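Local coordinates for nitroreductase family protein (Sphingopyxis sp., PDB 7DP2), which probably uses FMN and NADPH to reduce nitro groups of dinitroaniline herbicides, working as a two-chain flavoenzyme of the nitroreductase family, at residues A[57-62]-A[134-139]; A[80-85]-A[181-186]; A[138-143]-A[156-161]. The protein carries 1 engineered substitution. One frame throughout, in Å; residues are numbered along the deposited sequence.

Contact 1 (A[57-62]-A[134-139])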
loop_
_atom_site.group_PDB
_atom_site.type_symbol
_atom_site.label_atom_id
_atom_site.label_comp_id
_atom_site.label_asym_id
_atom_site.label_seq_id
_atom_site.Cartn_x
_atom_site.Cartn_y
_atom_site.Cartn_z
ATOM N N VAL A 57 -1.225 -18.708 -2.461
ATOM C CA VAL A 57 -0.563 -19.063 -1.208
ATOM C C VAL A 57 -0.030 -20.480 -1.247
ATOM O O VAL A 57 -0.799 -21.432 -1.395
ATOM C CB VAL A 57 -1.525 -18.952 -0.016
ATOM C CG1 VAL A 57 -0.801 -19.253 1.266
ATOM C CG2 VAL A 57 -2.122 -17.581 0.029
ATOM N N VAL A 58 1.278 -20.633 -1.080
ATOM C CA VAL A 58 1.864 -21.958 -1.209
ATOM C C VAL A 58 2.619 -22.403 0.038
ATOM O O VAL A 58 3.300 -21.618 0.698
ATOM C CB VAL A 58 2.792 -22.027 -2.438
ATOM C CG1 VAL A 58 2.011 -21.694 -3.710
ATOM C CG2 VAL A 58 3.963 -21.091 -2.270
ATOM N N THR A 59 2.504 -23.691 0.337
ATOM C CA THR A 59 3.236 -24.273 1.441
ATOM C C THR A 59 3.702 -25.666 1.057
ATOM O O THR A 59 3.443 -26.116 -0.059
ATOM C CB THR A 59 2.379 -24.367 2.701
ATOM O OG1 THR A 59 3.216 -24.634 3.833
ATOM C CG2 THR A 59 1.347 -25.481 2.549
ATOM N N GLY A 60 4.387 -26.337 1.980
ATOM C CA GLY A 60 4.824 -27.694 1.757
ATOM C C GLY A 60 5.724 -27.758 0.544
ATOM O O GLY A 60 6.688 -26.994 0.419
ATOM N N GLU A 61 5.375 -28.628 -0.390
ATOM C CA GLU A 61 6.270 -28.903 -1.501
ATOM C C GLU A 61 5.768 -28.316 -2.809
ATOM O O GLU A 61 6.391 -28.476 -3.855
ATOM C CB GLU A 61 6.539 -30.401 -1.633
ATOM C CG GLU A 61 7.129 -30.993 -0.392
ATOM C CD GLU A 61 7.646 -32.393 -0.578
ATOM O OE1 GLU A 61 8.585 -32.570 -1.373
ATOM O OE2 GLU A 61 7.083 -33.313 0.037
ATOM N N ARG A 62 4.631 -27.644 -2.754
ATOM C CA ARG A 62 4.291 -26.758 -3.846
ATOM C C ARG A 62 5.251 -25.585 -3.706
ATOM O O ARG A 62 5.818 -25.069 -4.674
ATOM C CB ARG A 62 2.835 -26.302 -3.756
ATOM C CG ARG A 62 1.850 -27.251 -4.424
ATOM C CD ARG A 62 2.239 -27.424 -5.873
ATOM N NE ARG A 62 2.573 -26.133 -6.465
ATOM C CZ ARG A 62 3.226 -25.978 -7.609
ATOM N NH1 ARG A 62 3.475 -24.759 -8.064
ATOM N NH2 ARG A 62 3.633 -27.033 -8.302
ATOM N N ALA A 134 10.281 -19.502 6.232
ATOM C CA ALA A 134 8.848 -19.464 6.532
ATOM C C ALA A 134 8.170 -20.680 5.902
ATOM O O ALA A 134 8.596 -21.134 4.839
ATOM C CB ALA A 134 8.221 -18.163 6.038
ATOM N N PRO A 135 7.129 -21.229 6.565
ATOM C CA PRO A 135 6.391 -22.412 6.085
ATOM C C PRO A 135 5.402 -22.106 4.960
ATOM O O PRO A 135 4.974 -23.000 4.233
ATOM C CB PRO A 135 5.651 -22.884 7.335
ATOM C CG PRO A 135 5.394 -21.614 8.090
ATOM C CD PRO A 135 6.643 -20.786 7.884
ATOM N N VAL A 136 5.015 -20.846 4.856
ATOM C CA VAL A 136 4.052 -20.413 3.869
ATOM C C VAL A 136 4.586 -19.197 3.152
ATOM O O VAL A 136 5.113 -18.278 3.774
ATOM C CB VAL A 136 2.705 -20.093 4.504
ATOM C CG1 VAL A 136 1.829 -19.326 3.536
ATOM C CG2 VAL A 136 2.027 -21.377 4.989
ATOM N N MET A 137 4.458 -19.202 1.835
ATOM C CA MET A 137 4.857 -18.068 1.036
ATOM C C MET A 137 3.663 -17.536 0.254
ATOM O O MET A 137 2.968 -18.287 -0.428
ATOM C CB MET A 137 6.004 -18.440 0.088
ATOM C CG MET A 137 6.228 -17.387 -0.970
ATOM S SD MET A 137 6.734 -15.769 -0.346
ATOM C CE MET A 137 8.249 -16.219 0.494
ATOM N N LEU A 138 3.411 -16.238 0.396
ATOM C CA LEU A 138 2.317 -15.591 -0.315
ATOM C C LEU A 138 2.844 -14.888 -1.558
ATOM O O LEU A 138 3.748 -14.070 -1.488
ATOM C CB LEU A 138 1.599 -14.577 0.581
ATOM C CG LEU A 138 0.535 -13.747 -0.154
ATOM C CD1 LEU A 138 -0.779 -14.434 -0.188
ATOM C CD2 LEU A 138 0.374 -12.391 0.427
ATOM N N PHE A 139 2.233 -15.176 -2.693
ATOM C CA PHE A 139 2.597 -14.504 -3.918
ATOM C C PHE A 139 1.480 -13.560 -4.357
ATOM O O PHE A 139 0.377 -13.993 -4.740
ATOM C CB PHE A 139 2.928 -15.534 -4.996
ATOM C CG PHE A 139 4.250 -16.224 -4.772
ATOM C CD1 PHE A 139 5.440 -15.524 -4.941
ATOM C CD2 PHE A 139 4.308 -17.555 -4.368
ATOM C CE1 PHE A 139 6.672 -16.148 -4.729
ATOM C CE2 PHE A 139 5.530 -18.183 -4.152
ATOM C CZ PHE A 139 6.720 -17.475 -4.327
#
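With chi1 at -177°, V57 swings CG1 away from its own backbone N and lays that methyl against V136 CG1, 3.5 Å off. The other branch, CG2, stands anti to the carbonyl carbon, where it meets L138 CD1 at 3.4 Å, so one valine divides its two methyls between two residues of the partner strand. T59 turns its hydroxyl in the same sense (chi1 -166°), and OG1 reaches past the start of strand 136-143 to donate to P135 O. The modelled 2.4 Å between T59 OG1 and P135 O is too short to take at face value, though the pairing itself is plausible. Beside it, V136 CG2 packs on T59 CB.

Between these residues the backbones zip together: V58 N gives its hydrogen to M137 O at 3.0 Å, and M137 N returns one to V58 O at 2.9 Å. V58 and M137 are thus a hydrogen-bonded antiparallel pair, with V57 and L138 the non-hydrogen-bonded pair next to it. Within one chain this is the outer seam of the central antiparallel sheet of the nitroreductase fold. The sheet runs on across the subunit interface, because V57 and V58 also pair, in parallel, with a strand of the second subunit; I226 of the second subunit packs on V57, and Q229 of that chain on V58.

The face that carries V58 and M137 looks different. V58 CG2 comes up to the edge of the F139 ring, near its plane, 3.8 Å from CE2, while M137 CB sits alongside the same methyl. Beyond CB the methionine chain bends away from V58, and its CG rests above one face of the F139 ring, offset toward the rim. Helix 182-189 closes over this side through V185 and L189.

Contact 2 (A[80-85]-A[181-186])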
loop_
_atom_site.group_PDB
_atom_site.type_symbol
_atom_site.label_atom_id
_atom_site.label_comp_id
_atom_site.label_asym_id
_atom_site.label_seq_id
_atom_site.Cartn_x
_atom_site.Cartn_y
_atom_site.Cartn_z
ATOM N N GLY A 80 20.429 -15.731 -15.304
ATOM C CA GLY A 80 19.150 -16.353 -15.019
ATOM C C GLY A 80 18.055 -15.398 -14.579
ATOM O O GLY A 80 16.916 -15.806 -14.355
ATOM N N PHE A 81 18.391 -14.120 -14.443
ATOM C CA PHE A 81 17.409 -13.130 -14.011
ATOM C C PHE A 81 16.269 -12.989 -15.006
ATOM O O PHE A 81 16.490 -12.901 -16.216
ATOM C CB PHE A 81 18.065 -11.766 -13.807
ATOM C CG PHE A 81 18.931 -11.684 -12.590
ATOM C CD1 PHE A 81 18.649 -12.446 -11.467
ATOM C CD2 PHE A 81 20.042 -10.845 -12.572
ATOM C CE1 PHE A 81 19.450 -12.365 -10.350
ATOM C CE2 PHE A 81 20.850 -10.764 -11.455
ATOM C CZ PHE A 81 20.560 -11.530 -10.346
ATOM N N GLN A 82 15.049 -12.947 -14.487
ATOM C CA GLN A 82 13.877 -12.650 -15.298
ATOM C C GLN A 82 13.064 -11.622 -14.533
ATOM O O GLN A 82 12.084 -11.954 -13.840
ATOM C CB GLN A 82 13.039 -13.901 -15.570
ATOM C CG GLN A 82 13.811 -15.169 -15.937
ATOM C CD GLN A 82 12.958 -16.413 -15.734
ATOM O OE1 GLN A 82 12.299 -16.557 -14.703
ATOM N NE2 GLN A 82 12.953 -17.305 -16.718
ATOM N N PRO A 83 13.487 -10.362 -14.625
ATOM C CA PRO A 83 12.832 -9.279 -13.895
ATOM C C PRO A 83 11.423 -8.993 -14.430
ATOM O O PRO A 83 11.306 -8.721 -15.624
ATOM C CB PRO A 83 13.761 -8.082 -14.147
ATOM C CG PRO A 83 15.029 -8.669 -14.672
ATOM C CD PRO A 83 14.622 -9.876 -15.423
ATOM N N GLU A 84 10.393 -9.035 -13.575
ATOM C CA GLU A 84 9.042 -8.620 -13.981
ATOM C C GLU A 84 9.010 -7.133 -14.342
ATOM O O GLU A 84 8.247 -6.712 -15.215
ATOM C CB GLU A 84 8.019 -8.849 -12.867
ATOM C CG GLU A 84 7.648 -10.268 -12.530
ATOM C CD GLU A 84 6.816 -10.955 -13.591
ATOM O OE1 GLU A 84 7.389 -11.443 -14.588
ATOM O OE2 GLU A 84 5.581 -11.013 -13.420
ATOM N N TYR A 85 9.830 -6.355 -13.639
ATOM C CA TYR A 85 9.831 -4.893 -13.702
ATOM C C TYR A 85 11.085 -4.428 -12.970
ATOM O O TYR A 85 11.824 -5.254 -12.420
ATOM C CB TYR A 85 8.571 -4.292 -13.038
ATOM C CG TYR A 85 8.413 -4.730 -11.589
ATOM C CD1 TYR A 85 9.022 -4.027 -10.553
ATOM C CD2 TYR A 85 7.683 -5.869 -11.260
ATOM C CE1 TYR A 85 8.896 -4.446 -9.230
ATOM C CE2 TYR A 85 7.553 -6.300 -9.932
ATOM C CZ TYR A 85 8.158 -5.586 -8.925
ATOM O OH TYR A 85 8.035 -6.013 -7.612
ATOM N N TYR A 181 12.686 -13.244 -10.760
ATOM C CA TYR A 181 12.426 -14.458 -11.532
ATOM C C TYR A 181 10.934 -14.649 -11.798
ATOM O O TYR A 181 10.440 -15.773 -11.768
ATOM C CB TYR A 181 12.999 -15.697 -10.807
ATOM C CG TYR A 181 14.431 -15.506 -10.370
ATOM C CD1 TYR A 181 15.500 -15.725 -11.252
ATOM C CD2 TYR A 181 14.717 -15.058 -9.098
ATOM C CE1 TYR A 181 16.794 -15.518 -10.858
ATOM C CE2 TYR A 181 16.000 -14.841 -8.703
ATOM C CZ TYR A 181 17.041 -15.073 -9.577
ATOM O OH TYR A 181 18.322 -14.865 -9.130
ATOM N N GLY A 182 10.224 -13.556 -12.067
ATOM C CA GLY A 182 8.778 -13.606 -12.204
ATOM C C GLY A 182 8.242 -14.740 -13.059
ATOM O O GLY A 182 7.354 -15.462 -12.630
ATOM N N ALA A 183 8.824 -14.940 -14.238
ATOM C CA ALA A 183 8.356 -15.967 -15.165
ATOM C C ALA A 183 8.467 -17.366 -14.594
ATOM O O ALA A 183 7.560 -18.182 -14.759
ATOM C CB ALA A 183 9.112 -15.883 -16.466
ATOM N N THR A 184 9.605 -17.659 -13.972
ATOM C CA THR A 184 9.803 -18.955 -13.326
ATOM C C THR A 184 8.774 -19.157 -12.212
ATOM O O THR A 184 8.182 -20.236 -12.057
ATOM C CB THR A 184 11.208 -19.100 -12.706
ATOM O OG1 THR A 184 12.205 -19.080 -13.730
ATOM C CG2 THR A 184 11.307 -20.402 -11.943
ATOM N N VAL A 185 8.565 -18.113 -11.428
ATOM C CA VAL A 185 7.655 -18.245 -10.321
ATOM C C VAL A 185 6.240 -18.443 -10.844
ATOM O O VAL A 185 5.523 -19.333 -10.386
ATOM C CB VAL A 185 7.705 -17.029 -9.411
ATOM C CG1 VAL A 185 6.813 -17.243 -8.203
ATOM C CG2 VAL A 185 9.136 -16.764 -8.994
ATOM N N ARG A 186 5.873 -17.642 -11.841
ATOM C CA ARG A 186 4.541 -17.699 -12.419
ATOM C C ARG A 186 4.313 -19.070 -13.034
ATOM O O ARG A 186 3.232 -19.644 -12.912
ATOM C CB ARG A 186 4.357 -16.586 -13.461
ATOM C CG ARG A 186 3.721 -15.309 -12.883
ATOM C CD ARG A 186 4.138 -14.029 -13.622
ATOM N NE ARG A 186 4.053 -14.187 -15.064
ATOM C CZ ARG A 186 5.018 -13.850 -15.908
ATOM N NH1 ARG A 186 6.141 -13.311 -15.451
ATOM N NH2 ARG A 186 4.855 -14.040 -17.208
HETATM O O HOH W 1 9.796 -12.470 -15.024
#
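Q82, Y181 and E84 carry most of this contact, in which an irregular loop grips the first turn of helix 182-189. The amide of Q82 reaches across T184 at about a right angle, its chain extended beyond CG, and OE1 takes two hydrogens from that one residue: from T184 OG1 at 2.7 Å and from T184 N at 3.0 Å. The two donors arrive from opposite faces of the amide plane, which should hold OE1 firmly. The backbone of Q82 adds a weak bond from G182 N to Q82 O.

Y181, at the N-cap position, starts its side chain away from the loop, yet the ring comes back against G80 and F81. Its OH lies at the edge of the F81 ring, near that ring's plane, 3.0 Å from F81 CE1; the two rings are oblique, planes 51° apart. G80 O borders the edge of the tyrosine ring.

E84 bends at chi2 (-71°), bringing CG to 3.5 Å from G182 CA, an approach that relies on the glycine having no side chain. OE1 then forms a salt bridge with R186 NH1 at the edge of the guanidinium, the two planes 29° apart; the 2.4 Å between E84 OE1 and R186 NH1 is doubtfully short. A water completes the junction, donating to Q82 O and E84 OE1 and accepting from A183 N at 2.8 Å. Beyond the contact, D193 pairs with R186 NH2, and L197 N donates to E84 OE2.

At the helix start, T184 N and A183 N thus find acceptors in Q82 OE1 and a bound water, and G182 N a weak one in Q82 O. A carboxylate near this positive end of the helix dipole, with an arginine beside it, would be expected to stay ionised.

Contact 3 (A[138-143]-A[156-161])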
loop_
_atom_site.group_PDB
_atom_site.type_symbol
_atom_site.label_atom_id
_atom_site.label_comp_id
_atom_site.label_asym_id
_atom_site.label_seq_id
_atom_site.Cartn_x
_atom_site.Cartn_y
_atom_site.Cartn_z
ATOM N N LEU A 138 3.411 -16.238 0.396
ATOM C CA LEU A 138 2.317 -15.591 -0.315
ATOM C C LEU A 138 2.844 -14.888 -1.558
ATOM O O LEU A 138 3.748 -14.070 -1.488
ATOM C CB LEU A 138 1.599 -14.577 0.581
ATOM C CG LEU A 138 0.535 -13.747 -0.154
ATOM C CD1 LEU A 138 -0.779 -14.434 -0.188
ATOM C CD2 LEU A 138 0.374 -12.391 0.427
ATOM N N PHE A 139 2.233 -15.176 -2.693
ATOM C CA PHE A 139 2.597 -14.504 -3.918
ATOM C C PHE A 139 1.480 -13.560 -4.357
ATOM O O PHE A 139 0.377 -13.993 -4.740
ATOM C CB PHE A 139 2.928 -15.534 -4.996
ATOM C CG PHE A 139 4.250 -16.224 -4.772
ATOM C CD1 PHE A 139 5.440 -15.524 -4.941
ATOM C CD2 PHE A 139 4.308 -17.555 -4.368
ATOM C CE1 PHE A 139 6.672 -16.148 -4.729
ATOM C CE2 PHE A 139 5.530 -18.183 -4.152
ATOM C CZ PHE A 139 6.720 -17.475 -4.327
ATOM N N LEU A 140 1.779 -12.263 -4.271
ATOM C CA LEU A 140 0.845 -11.208 -4.664
ATOM C C LEU A 140 1.062 -10.827 -6.111
ATOM O O LEU A 140 2.163 -10.489 -6.518
ATOM C CB LEU A 140 0.990 -9.979 -3.757
ATOM C CG LEU A 140 0.276 -8.652 -4.072
ATOM C CD1 LEU A 140 -1.225 -8.845 -4.333
ATOM C CD2 LEU A 140 0.459 -7.681 -2.919
ATOM N N HIS A 141 0.005 -10.925 -6.896
ATOM C CA HIS A 141 0.075 -10.620 -8.314
ATOM C C HIS A 141 -1.211 -9.969 -8.796
ATOM O O HIS A 141 -2.186 -9.876 -8.044
ATOM C CB HIS A 141 0.353 -11.893 -9.098
ATOM C CG HIS A 141 -0.582 -13.005 -8.774
ATOM N ND1 HIS A 141 -1.709 -13.273 -9.512
ATOM C CD2 HIS A 141 -0.548 -13.946 -7.788
ATOM C CE1 HIS A 141 -2.337 -14.325 -9.006
ATOM N NE2 HIS A 141 -1.643 -14.749 -7.959
ATOM N N CYS A 142 -1.209 -9.501 -10.040
ATOM C CA CYS A 142 -2.418 -8.922 -10.643
ATOM C C CYS A 142 -2.332 -8.984 -12.147
ATOM O O CYS A 142 -1.324 -9.425 -12.700
ATOM C CB CYS A 142 -2.638 -7.475 -10.204
ATOM S SG CYS A 142 -1.351 -6.306 -10.746
ATOM N N SER A 143 -3.396 -8.545 -12.813
ATOM C CA SER A 143 -3.392 -8.523 -14.260
ATOM C C SER A 143 -2.448 -7.433 -14.740
ATOM O O SER A 143 -2.295 -6.386 -14.085
ATOM C CB SER A 143 -4.790 -8.275 -14.836
ATOM O OG SER A 143 -4.724 -8.140 -16.257
ATOM N N MET A 156 -2.020 -1.317 -0.178
ATOM C CA MET A 156 -3.001 -1.150 0.890
ATOM C C MET A 156 -3.490 -2.475 1.406
ATOM O O MET A 156 -3.636 -2.658 2.605
ATOM C CB MET A 156 -4.183 -0.324 0.409
ATOM C CG MET A 156 -3.768 1.057 0.040
ATOM S SD MET A 156 -5.059 1.905 -0.867
ATOM C CE MET A 156 -4.097 3.122 -1.785
ATOM N N TRP A 157 -3.726 -3.407 0.490
ATOM C CA TRP A 157 -4.138 -4.749 0.879
ATOM C C TRP A 157 -2.978 -5.489 1.570
ATOM O O TRP A 157 -3.167 -6.172 2.559
ATOM C CB TRP A 157 -4.638 -5.537 -0.326
ATOM C CG TRP A 157 -4.974 -6.965 0.005
ATOM C CD1 TRP A 157 -6.138 -7.416 0.526
ATOM C CD2 TRP A 157 -4.130 -8.116 -0.142
ATOM N NE1 TRP A 157 -6.093 -8.769 0.703
ATOM C CE2 TRP A 157 -4.869 -9.232 0.299
ATOM C CE3 TRP A 157 -2.822 -8.312 -0.592
ATOM C CZ2 TRP A 157 -4.354 -10.533 0.300
ATOM C CZ3 TRP A 157 -2.308 -9.610 -0.602
ATOM C CH2 TRP A 157 -3.067 -10.698 -0.145
ATOM N N LEU A 158 -1.779 -5.352 1.027
ATOM C CA LEU A 158 -0.641 -6.050 1.582
ATOM C C LEU A 158 -0.366 -5.584 3.023
ATOM O O LEU A 158 -0.214 -6.401 3.930
ATOM C CB LEU A 158 0.599 -5.841 0.686
ATOM C CG LEU A 158 1.753 -6.773 1.076
ATOM C CD1 LEU A 158 1.320 -8.219 0.960
ATOM C CD2 LEU A 158 2.998 -6.517 0.255
ATOM N N GLN A 159 -0.352 -4.272 3.238
ATOM C CA GLN A 159 -0.103 -3.753 4.569
ATOM C C GLN A 159 -1.167 -4.200 5.561
ATOM O O GLN A 159 -0.864 -4.482 6.714
ATOM C CB GLN A 159 -0.015 -2.234 4.552
ATOM C CG GLN A 159 0.024 -1.574 5.931
ATOM C CD GLN A 159 1.334 -1.809 6.689
ATOM O OE1 GLN A 159 2.015 -2.836 6.532
ATOM N NE2 GLN A 159 1.702 -0.835 7.492
ATOM N N SER A 160 -2.415 -4.270 5.112
ATOM C CA SER A 160 -3.479 -4.793 5.963
ATOM C C SER A 160 -3.125 -6.215 6.438
ATOM O O SER A 160 -3.180 -6.538 7.632
ATOM C CB SER A 160 -4.789 -4.786 5.209
ATOM O OG SER A 160 -5.107 -3.471 4.773
ATOM N N VAL A 161 -2.722 -7.052 5.494
ATOM C CA VAL A 161 -2.394 -8.438 5.792
ATOM C C VAL A 161 -1.286 -8.511 6.841
ATOM O O VAL A 161 -1.367 -9.288 7.782
ATOM C CB VAL A 161 -1.992 -9.171 4.497
ATOM C CG1 VAL A 161 -1.487 -10.586 4.772
ATOM C CG2 VAL A 161 -3.178 -9.190 3.529
#
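This is buried apolar packing of a helix on a sheet: helix 148-167 lies over one face of the central sheet, contributing W157 and L158 against L138 and L140 of strand 136-143. The two segment axes run nearly antiparallel, at 162°, and come within 11.0 Å, a spacing bridged by the side chains of the two leucines, W157 and L158. L138 and L140 sit two apart on the strand and so look out from the same face.

L140 does the most. With CG anti to the backbone N (chi1 171°), the fork faces the helix and its two methyls take different partners: CD1 goes to W157 CZ3 at 4.0 Å, while CD2 meets L158 CD1, likewise at 4.0 Å. L140 and W157 slide past one another in opposite directions, so the leucine lies alongside the six-membered part of the indole. L138 and W157 come at each other from opposite directions, L138 CD2 touching at 3.9 Å from W157 CH2; the same methyl brushes L158 CD1 more distantly. Both leucines meet the indole obliquely. One face of that indole is covered from its own helix, where V161 CG2 stands 3.6 Å above the plane over its centre, and W53 stacks with the ring as well.

The polar contacts of segment 156-161 fall to other residues: S160 OG donates to M156 O at 2.7 Å, in addition to the main-chain bond from S160 N, and also pairs with Q159 NE2 of the second subunit.

Since only carbon atoms meet between strand and helix, the hold is one of shape and dispersion rather than directed bonds. The same helix packs on the sheet with W157 and L158 while M156 touches FMN and Q159 and S160 meet the second subunit.

Overall arrangement
Starting from the N terminus, strand 54-59 is reached first, and contact 1 ties it to strand 136-143, closing a loop of 71 residues, more than half of it helix. Inside that loop lies 80-85, whose partner 181-186 comes only after strand 136-143, so contacts 1 and 2 cross. Contact 3 begins where contact 1 ends, sharing L138 and F139, and closes a short loop to helix 148-167; it is nested within the loop of contact 2. F139 CE1 meets V185 CG1 at 3.6 Å, linking the strand to helix 182-189. Together the contacts join the sheet, helices over it and the loop before helix 94-111, with contacts 1 and 3 both reaching the second subunit.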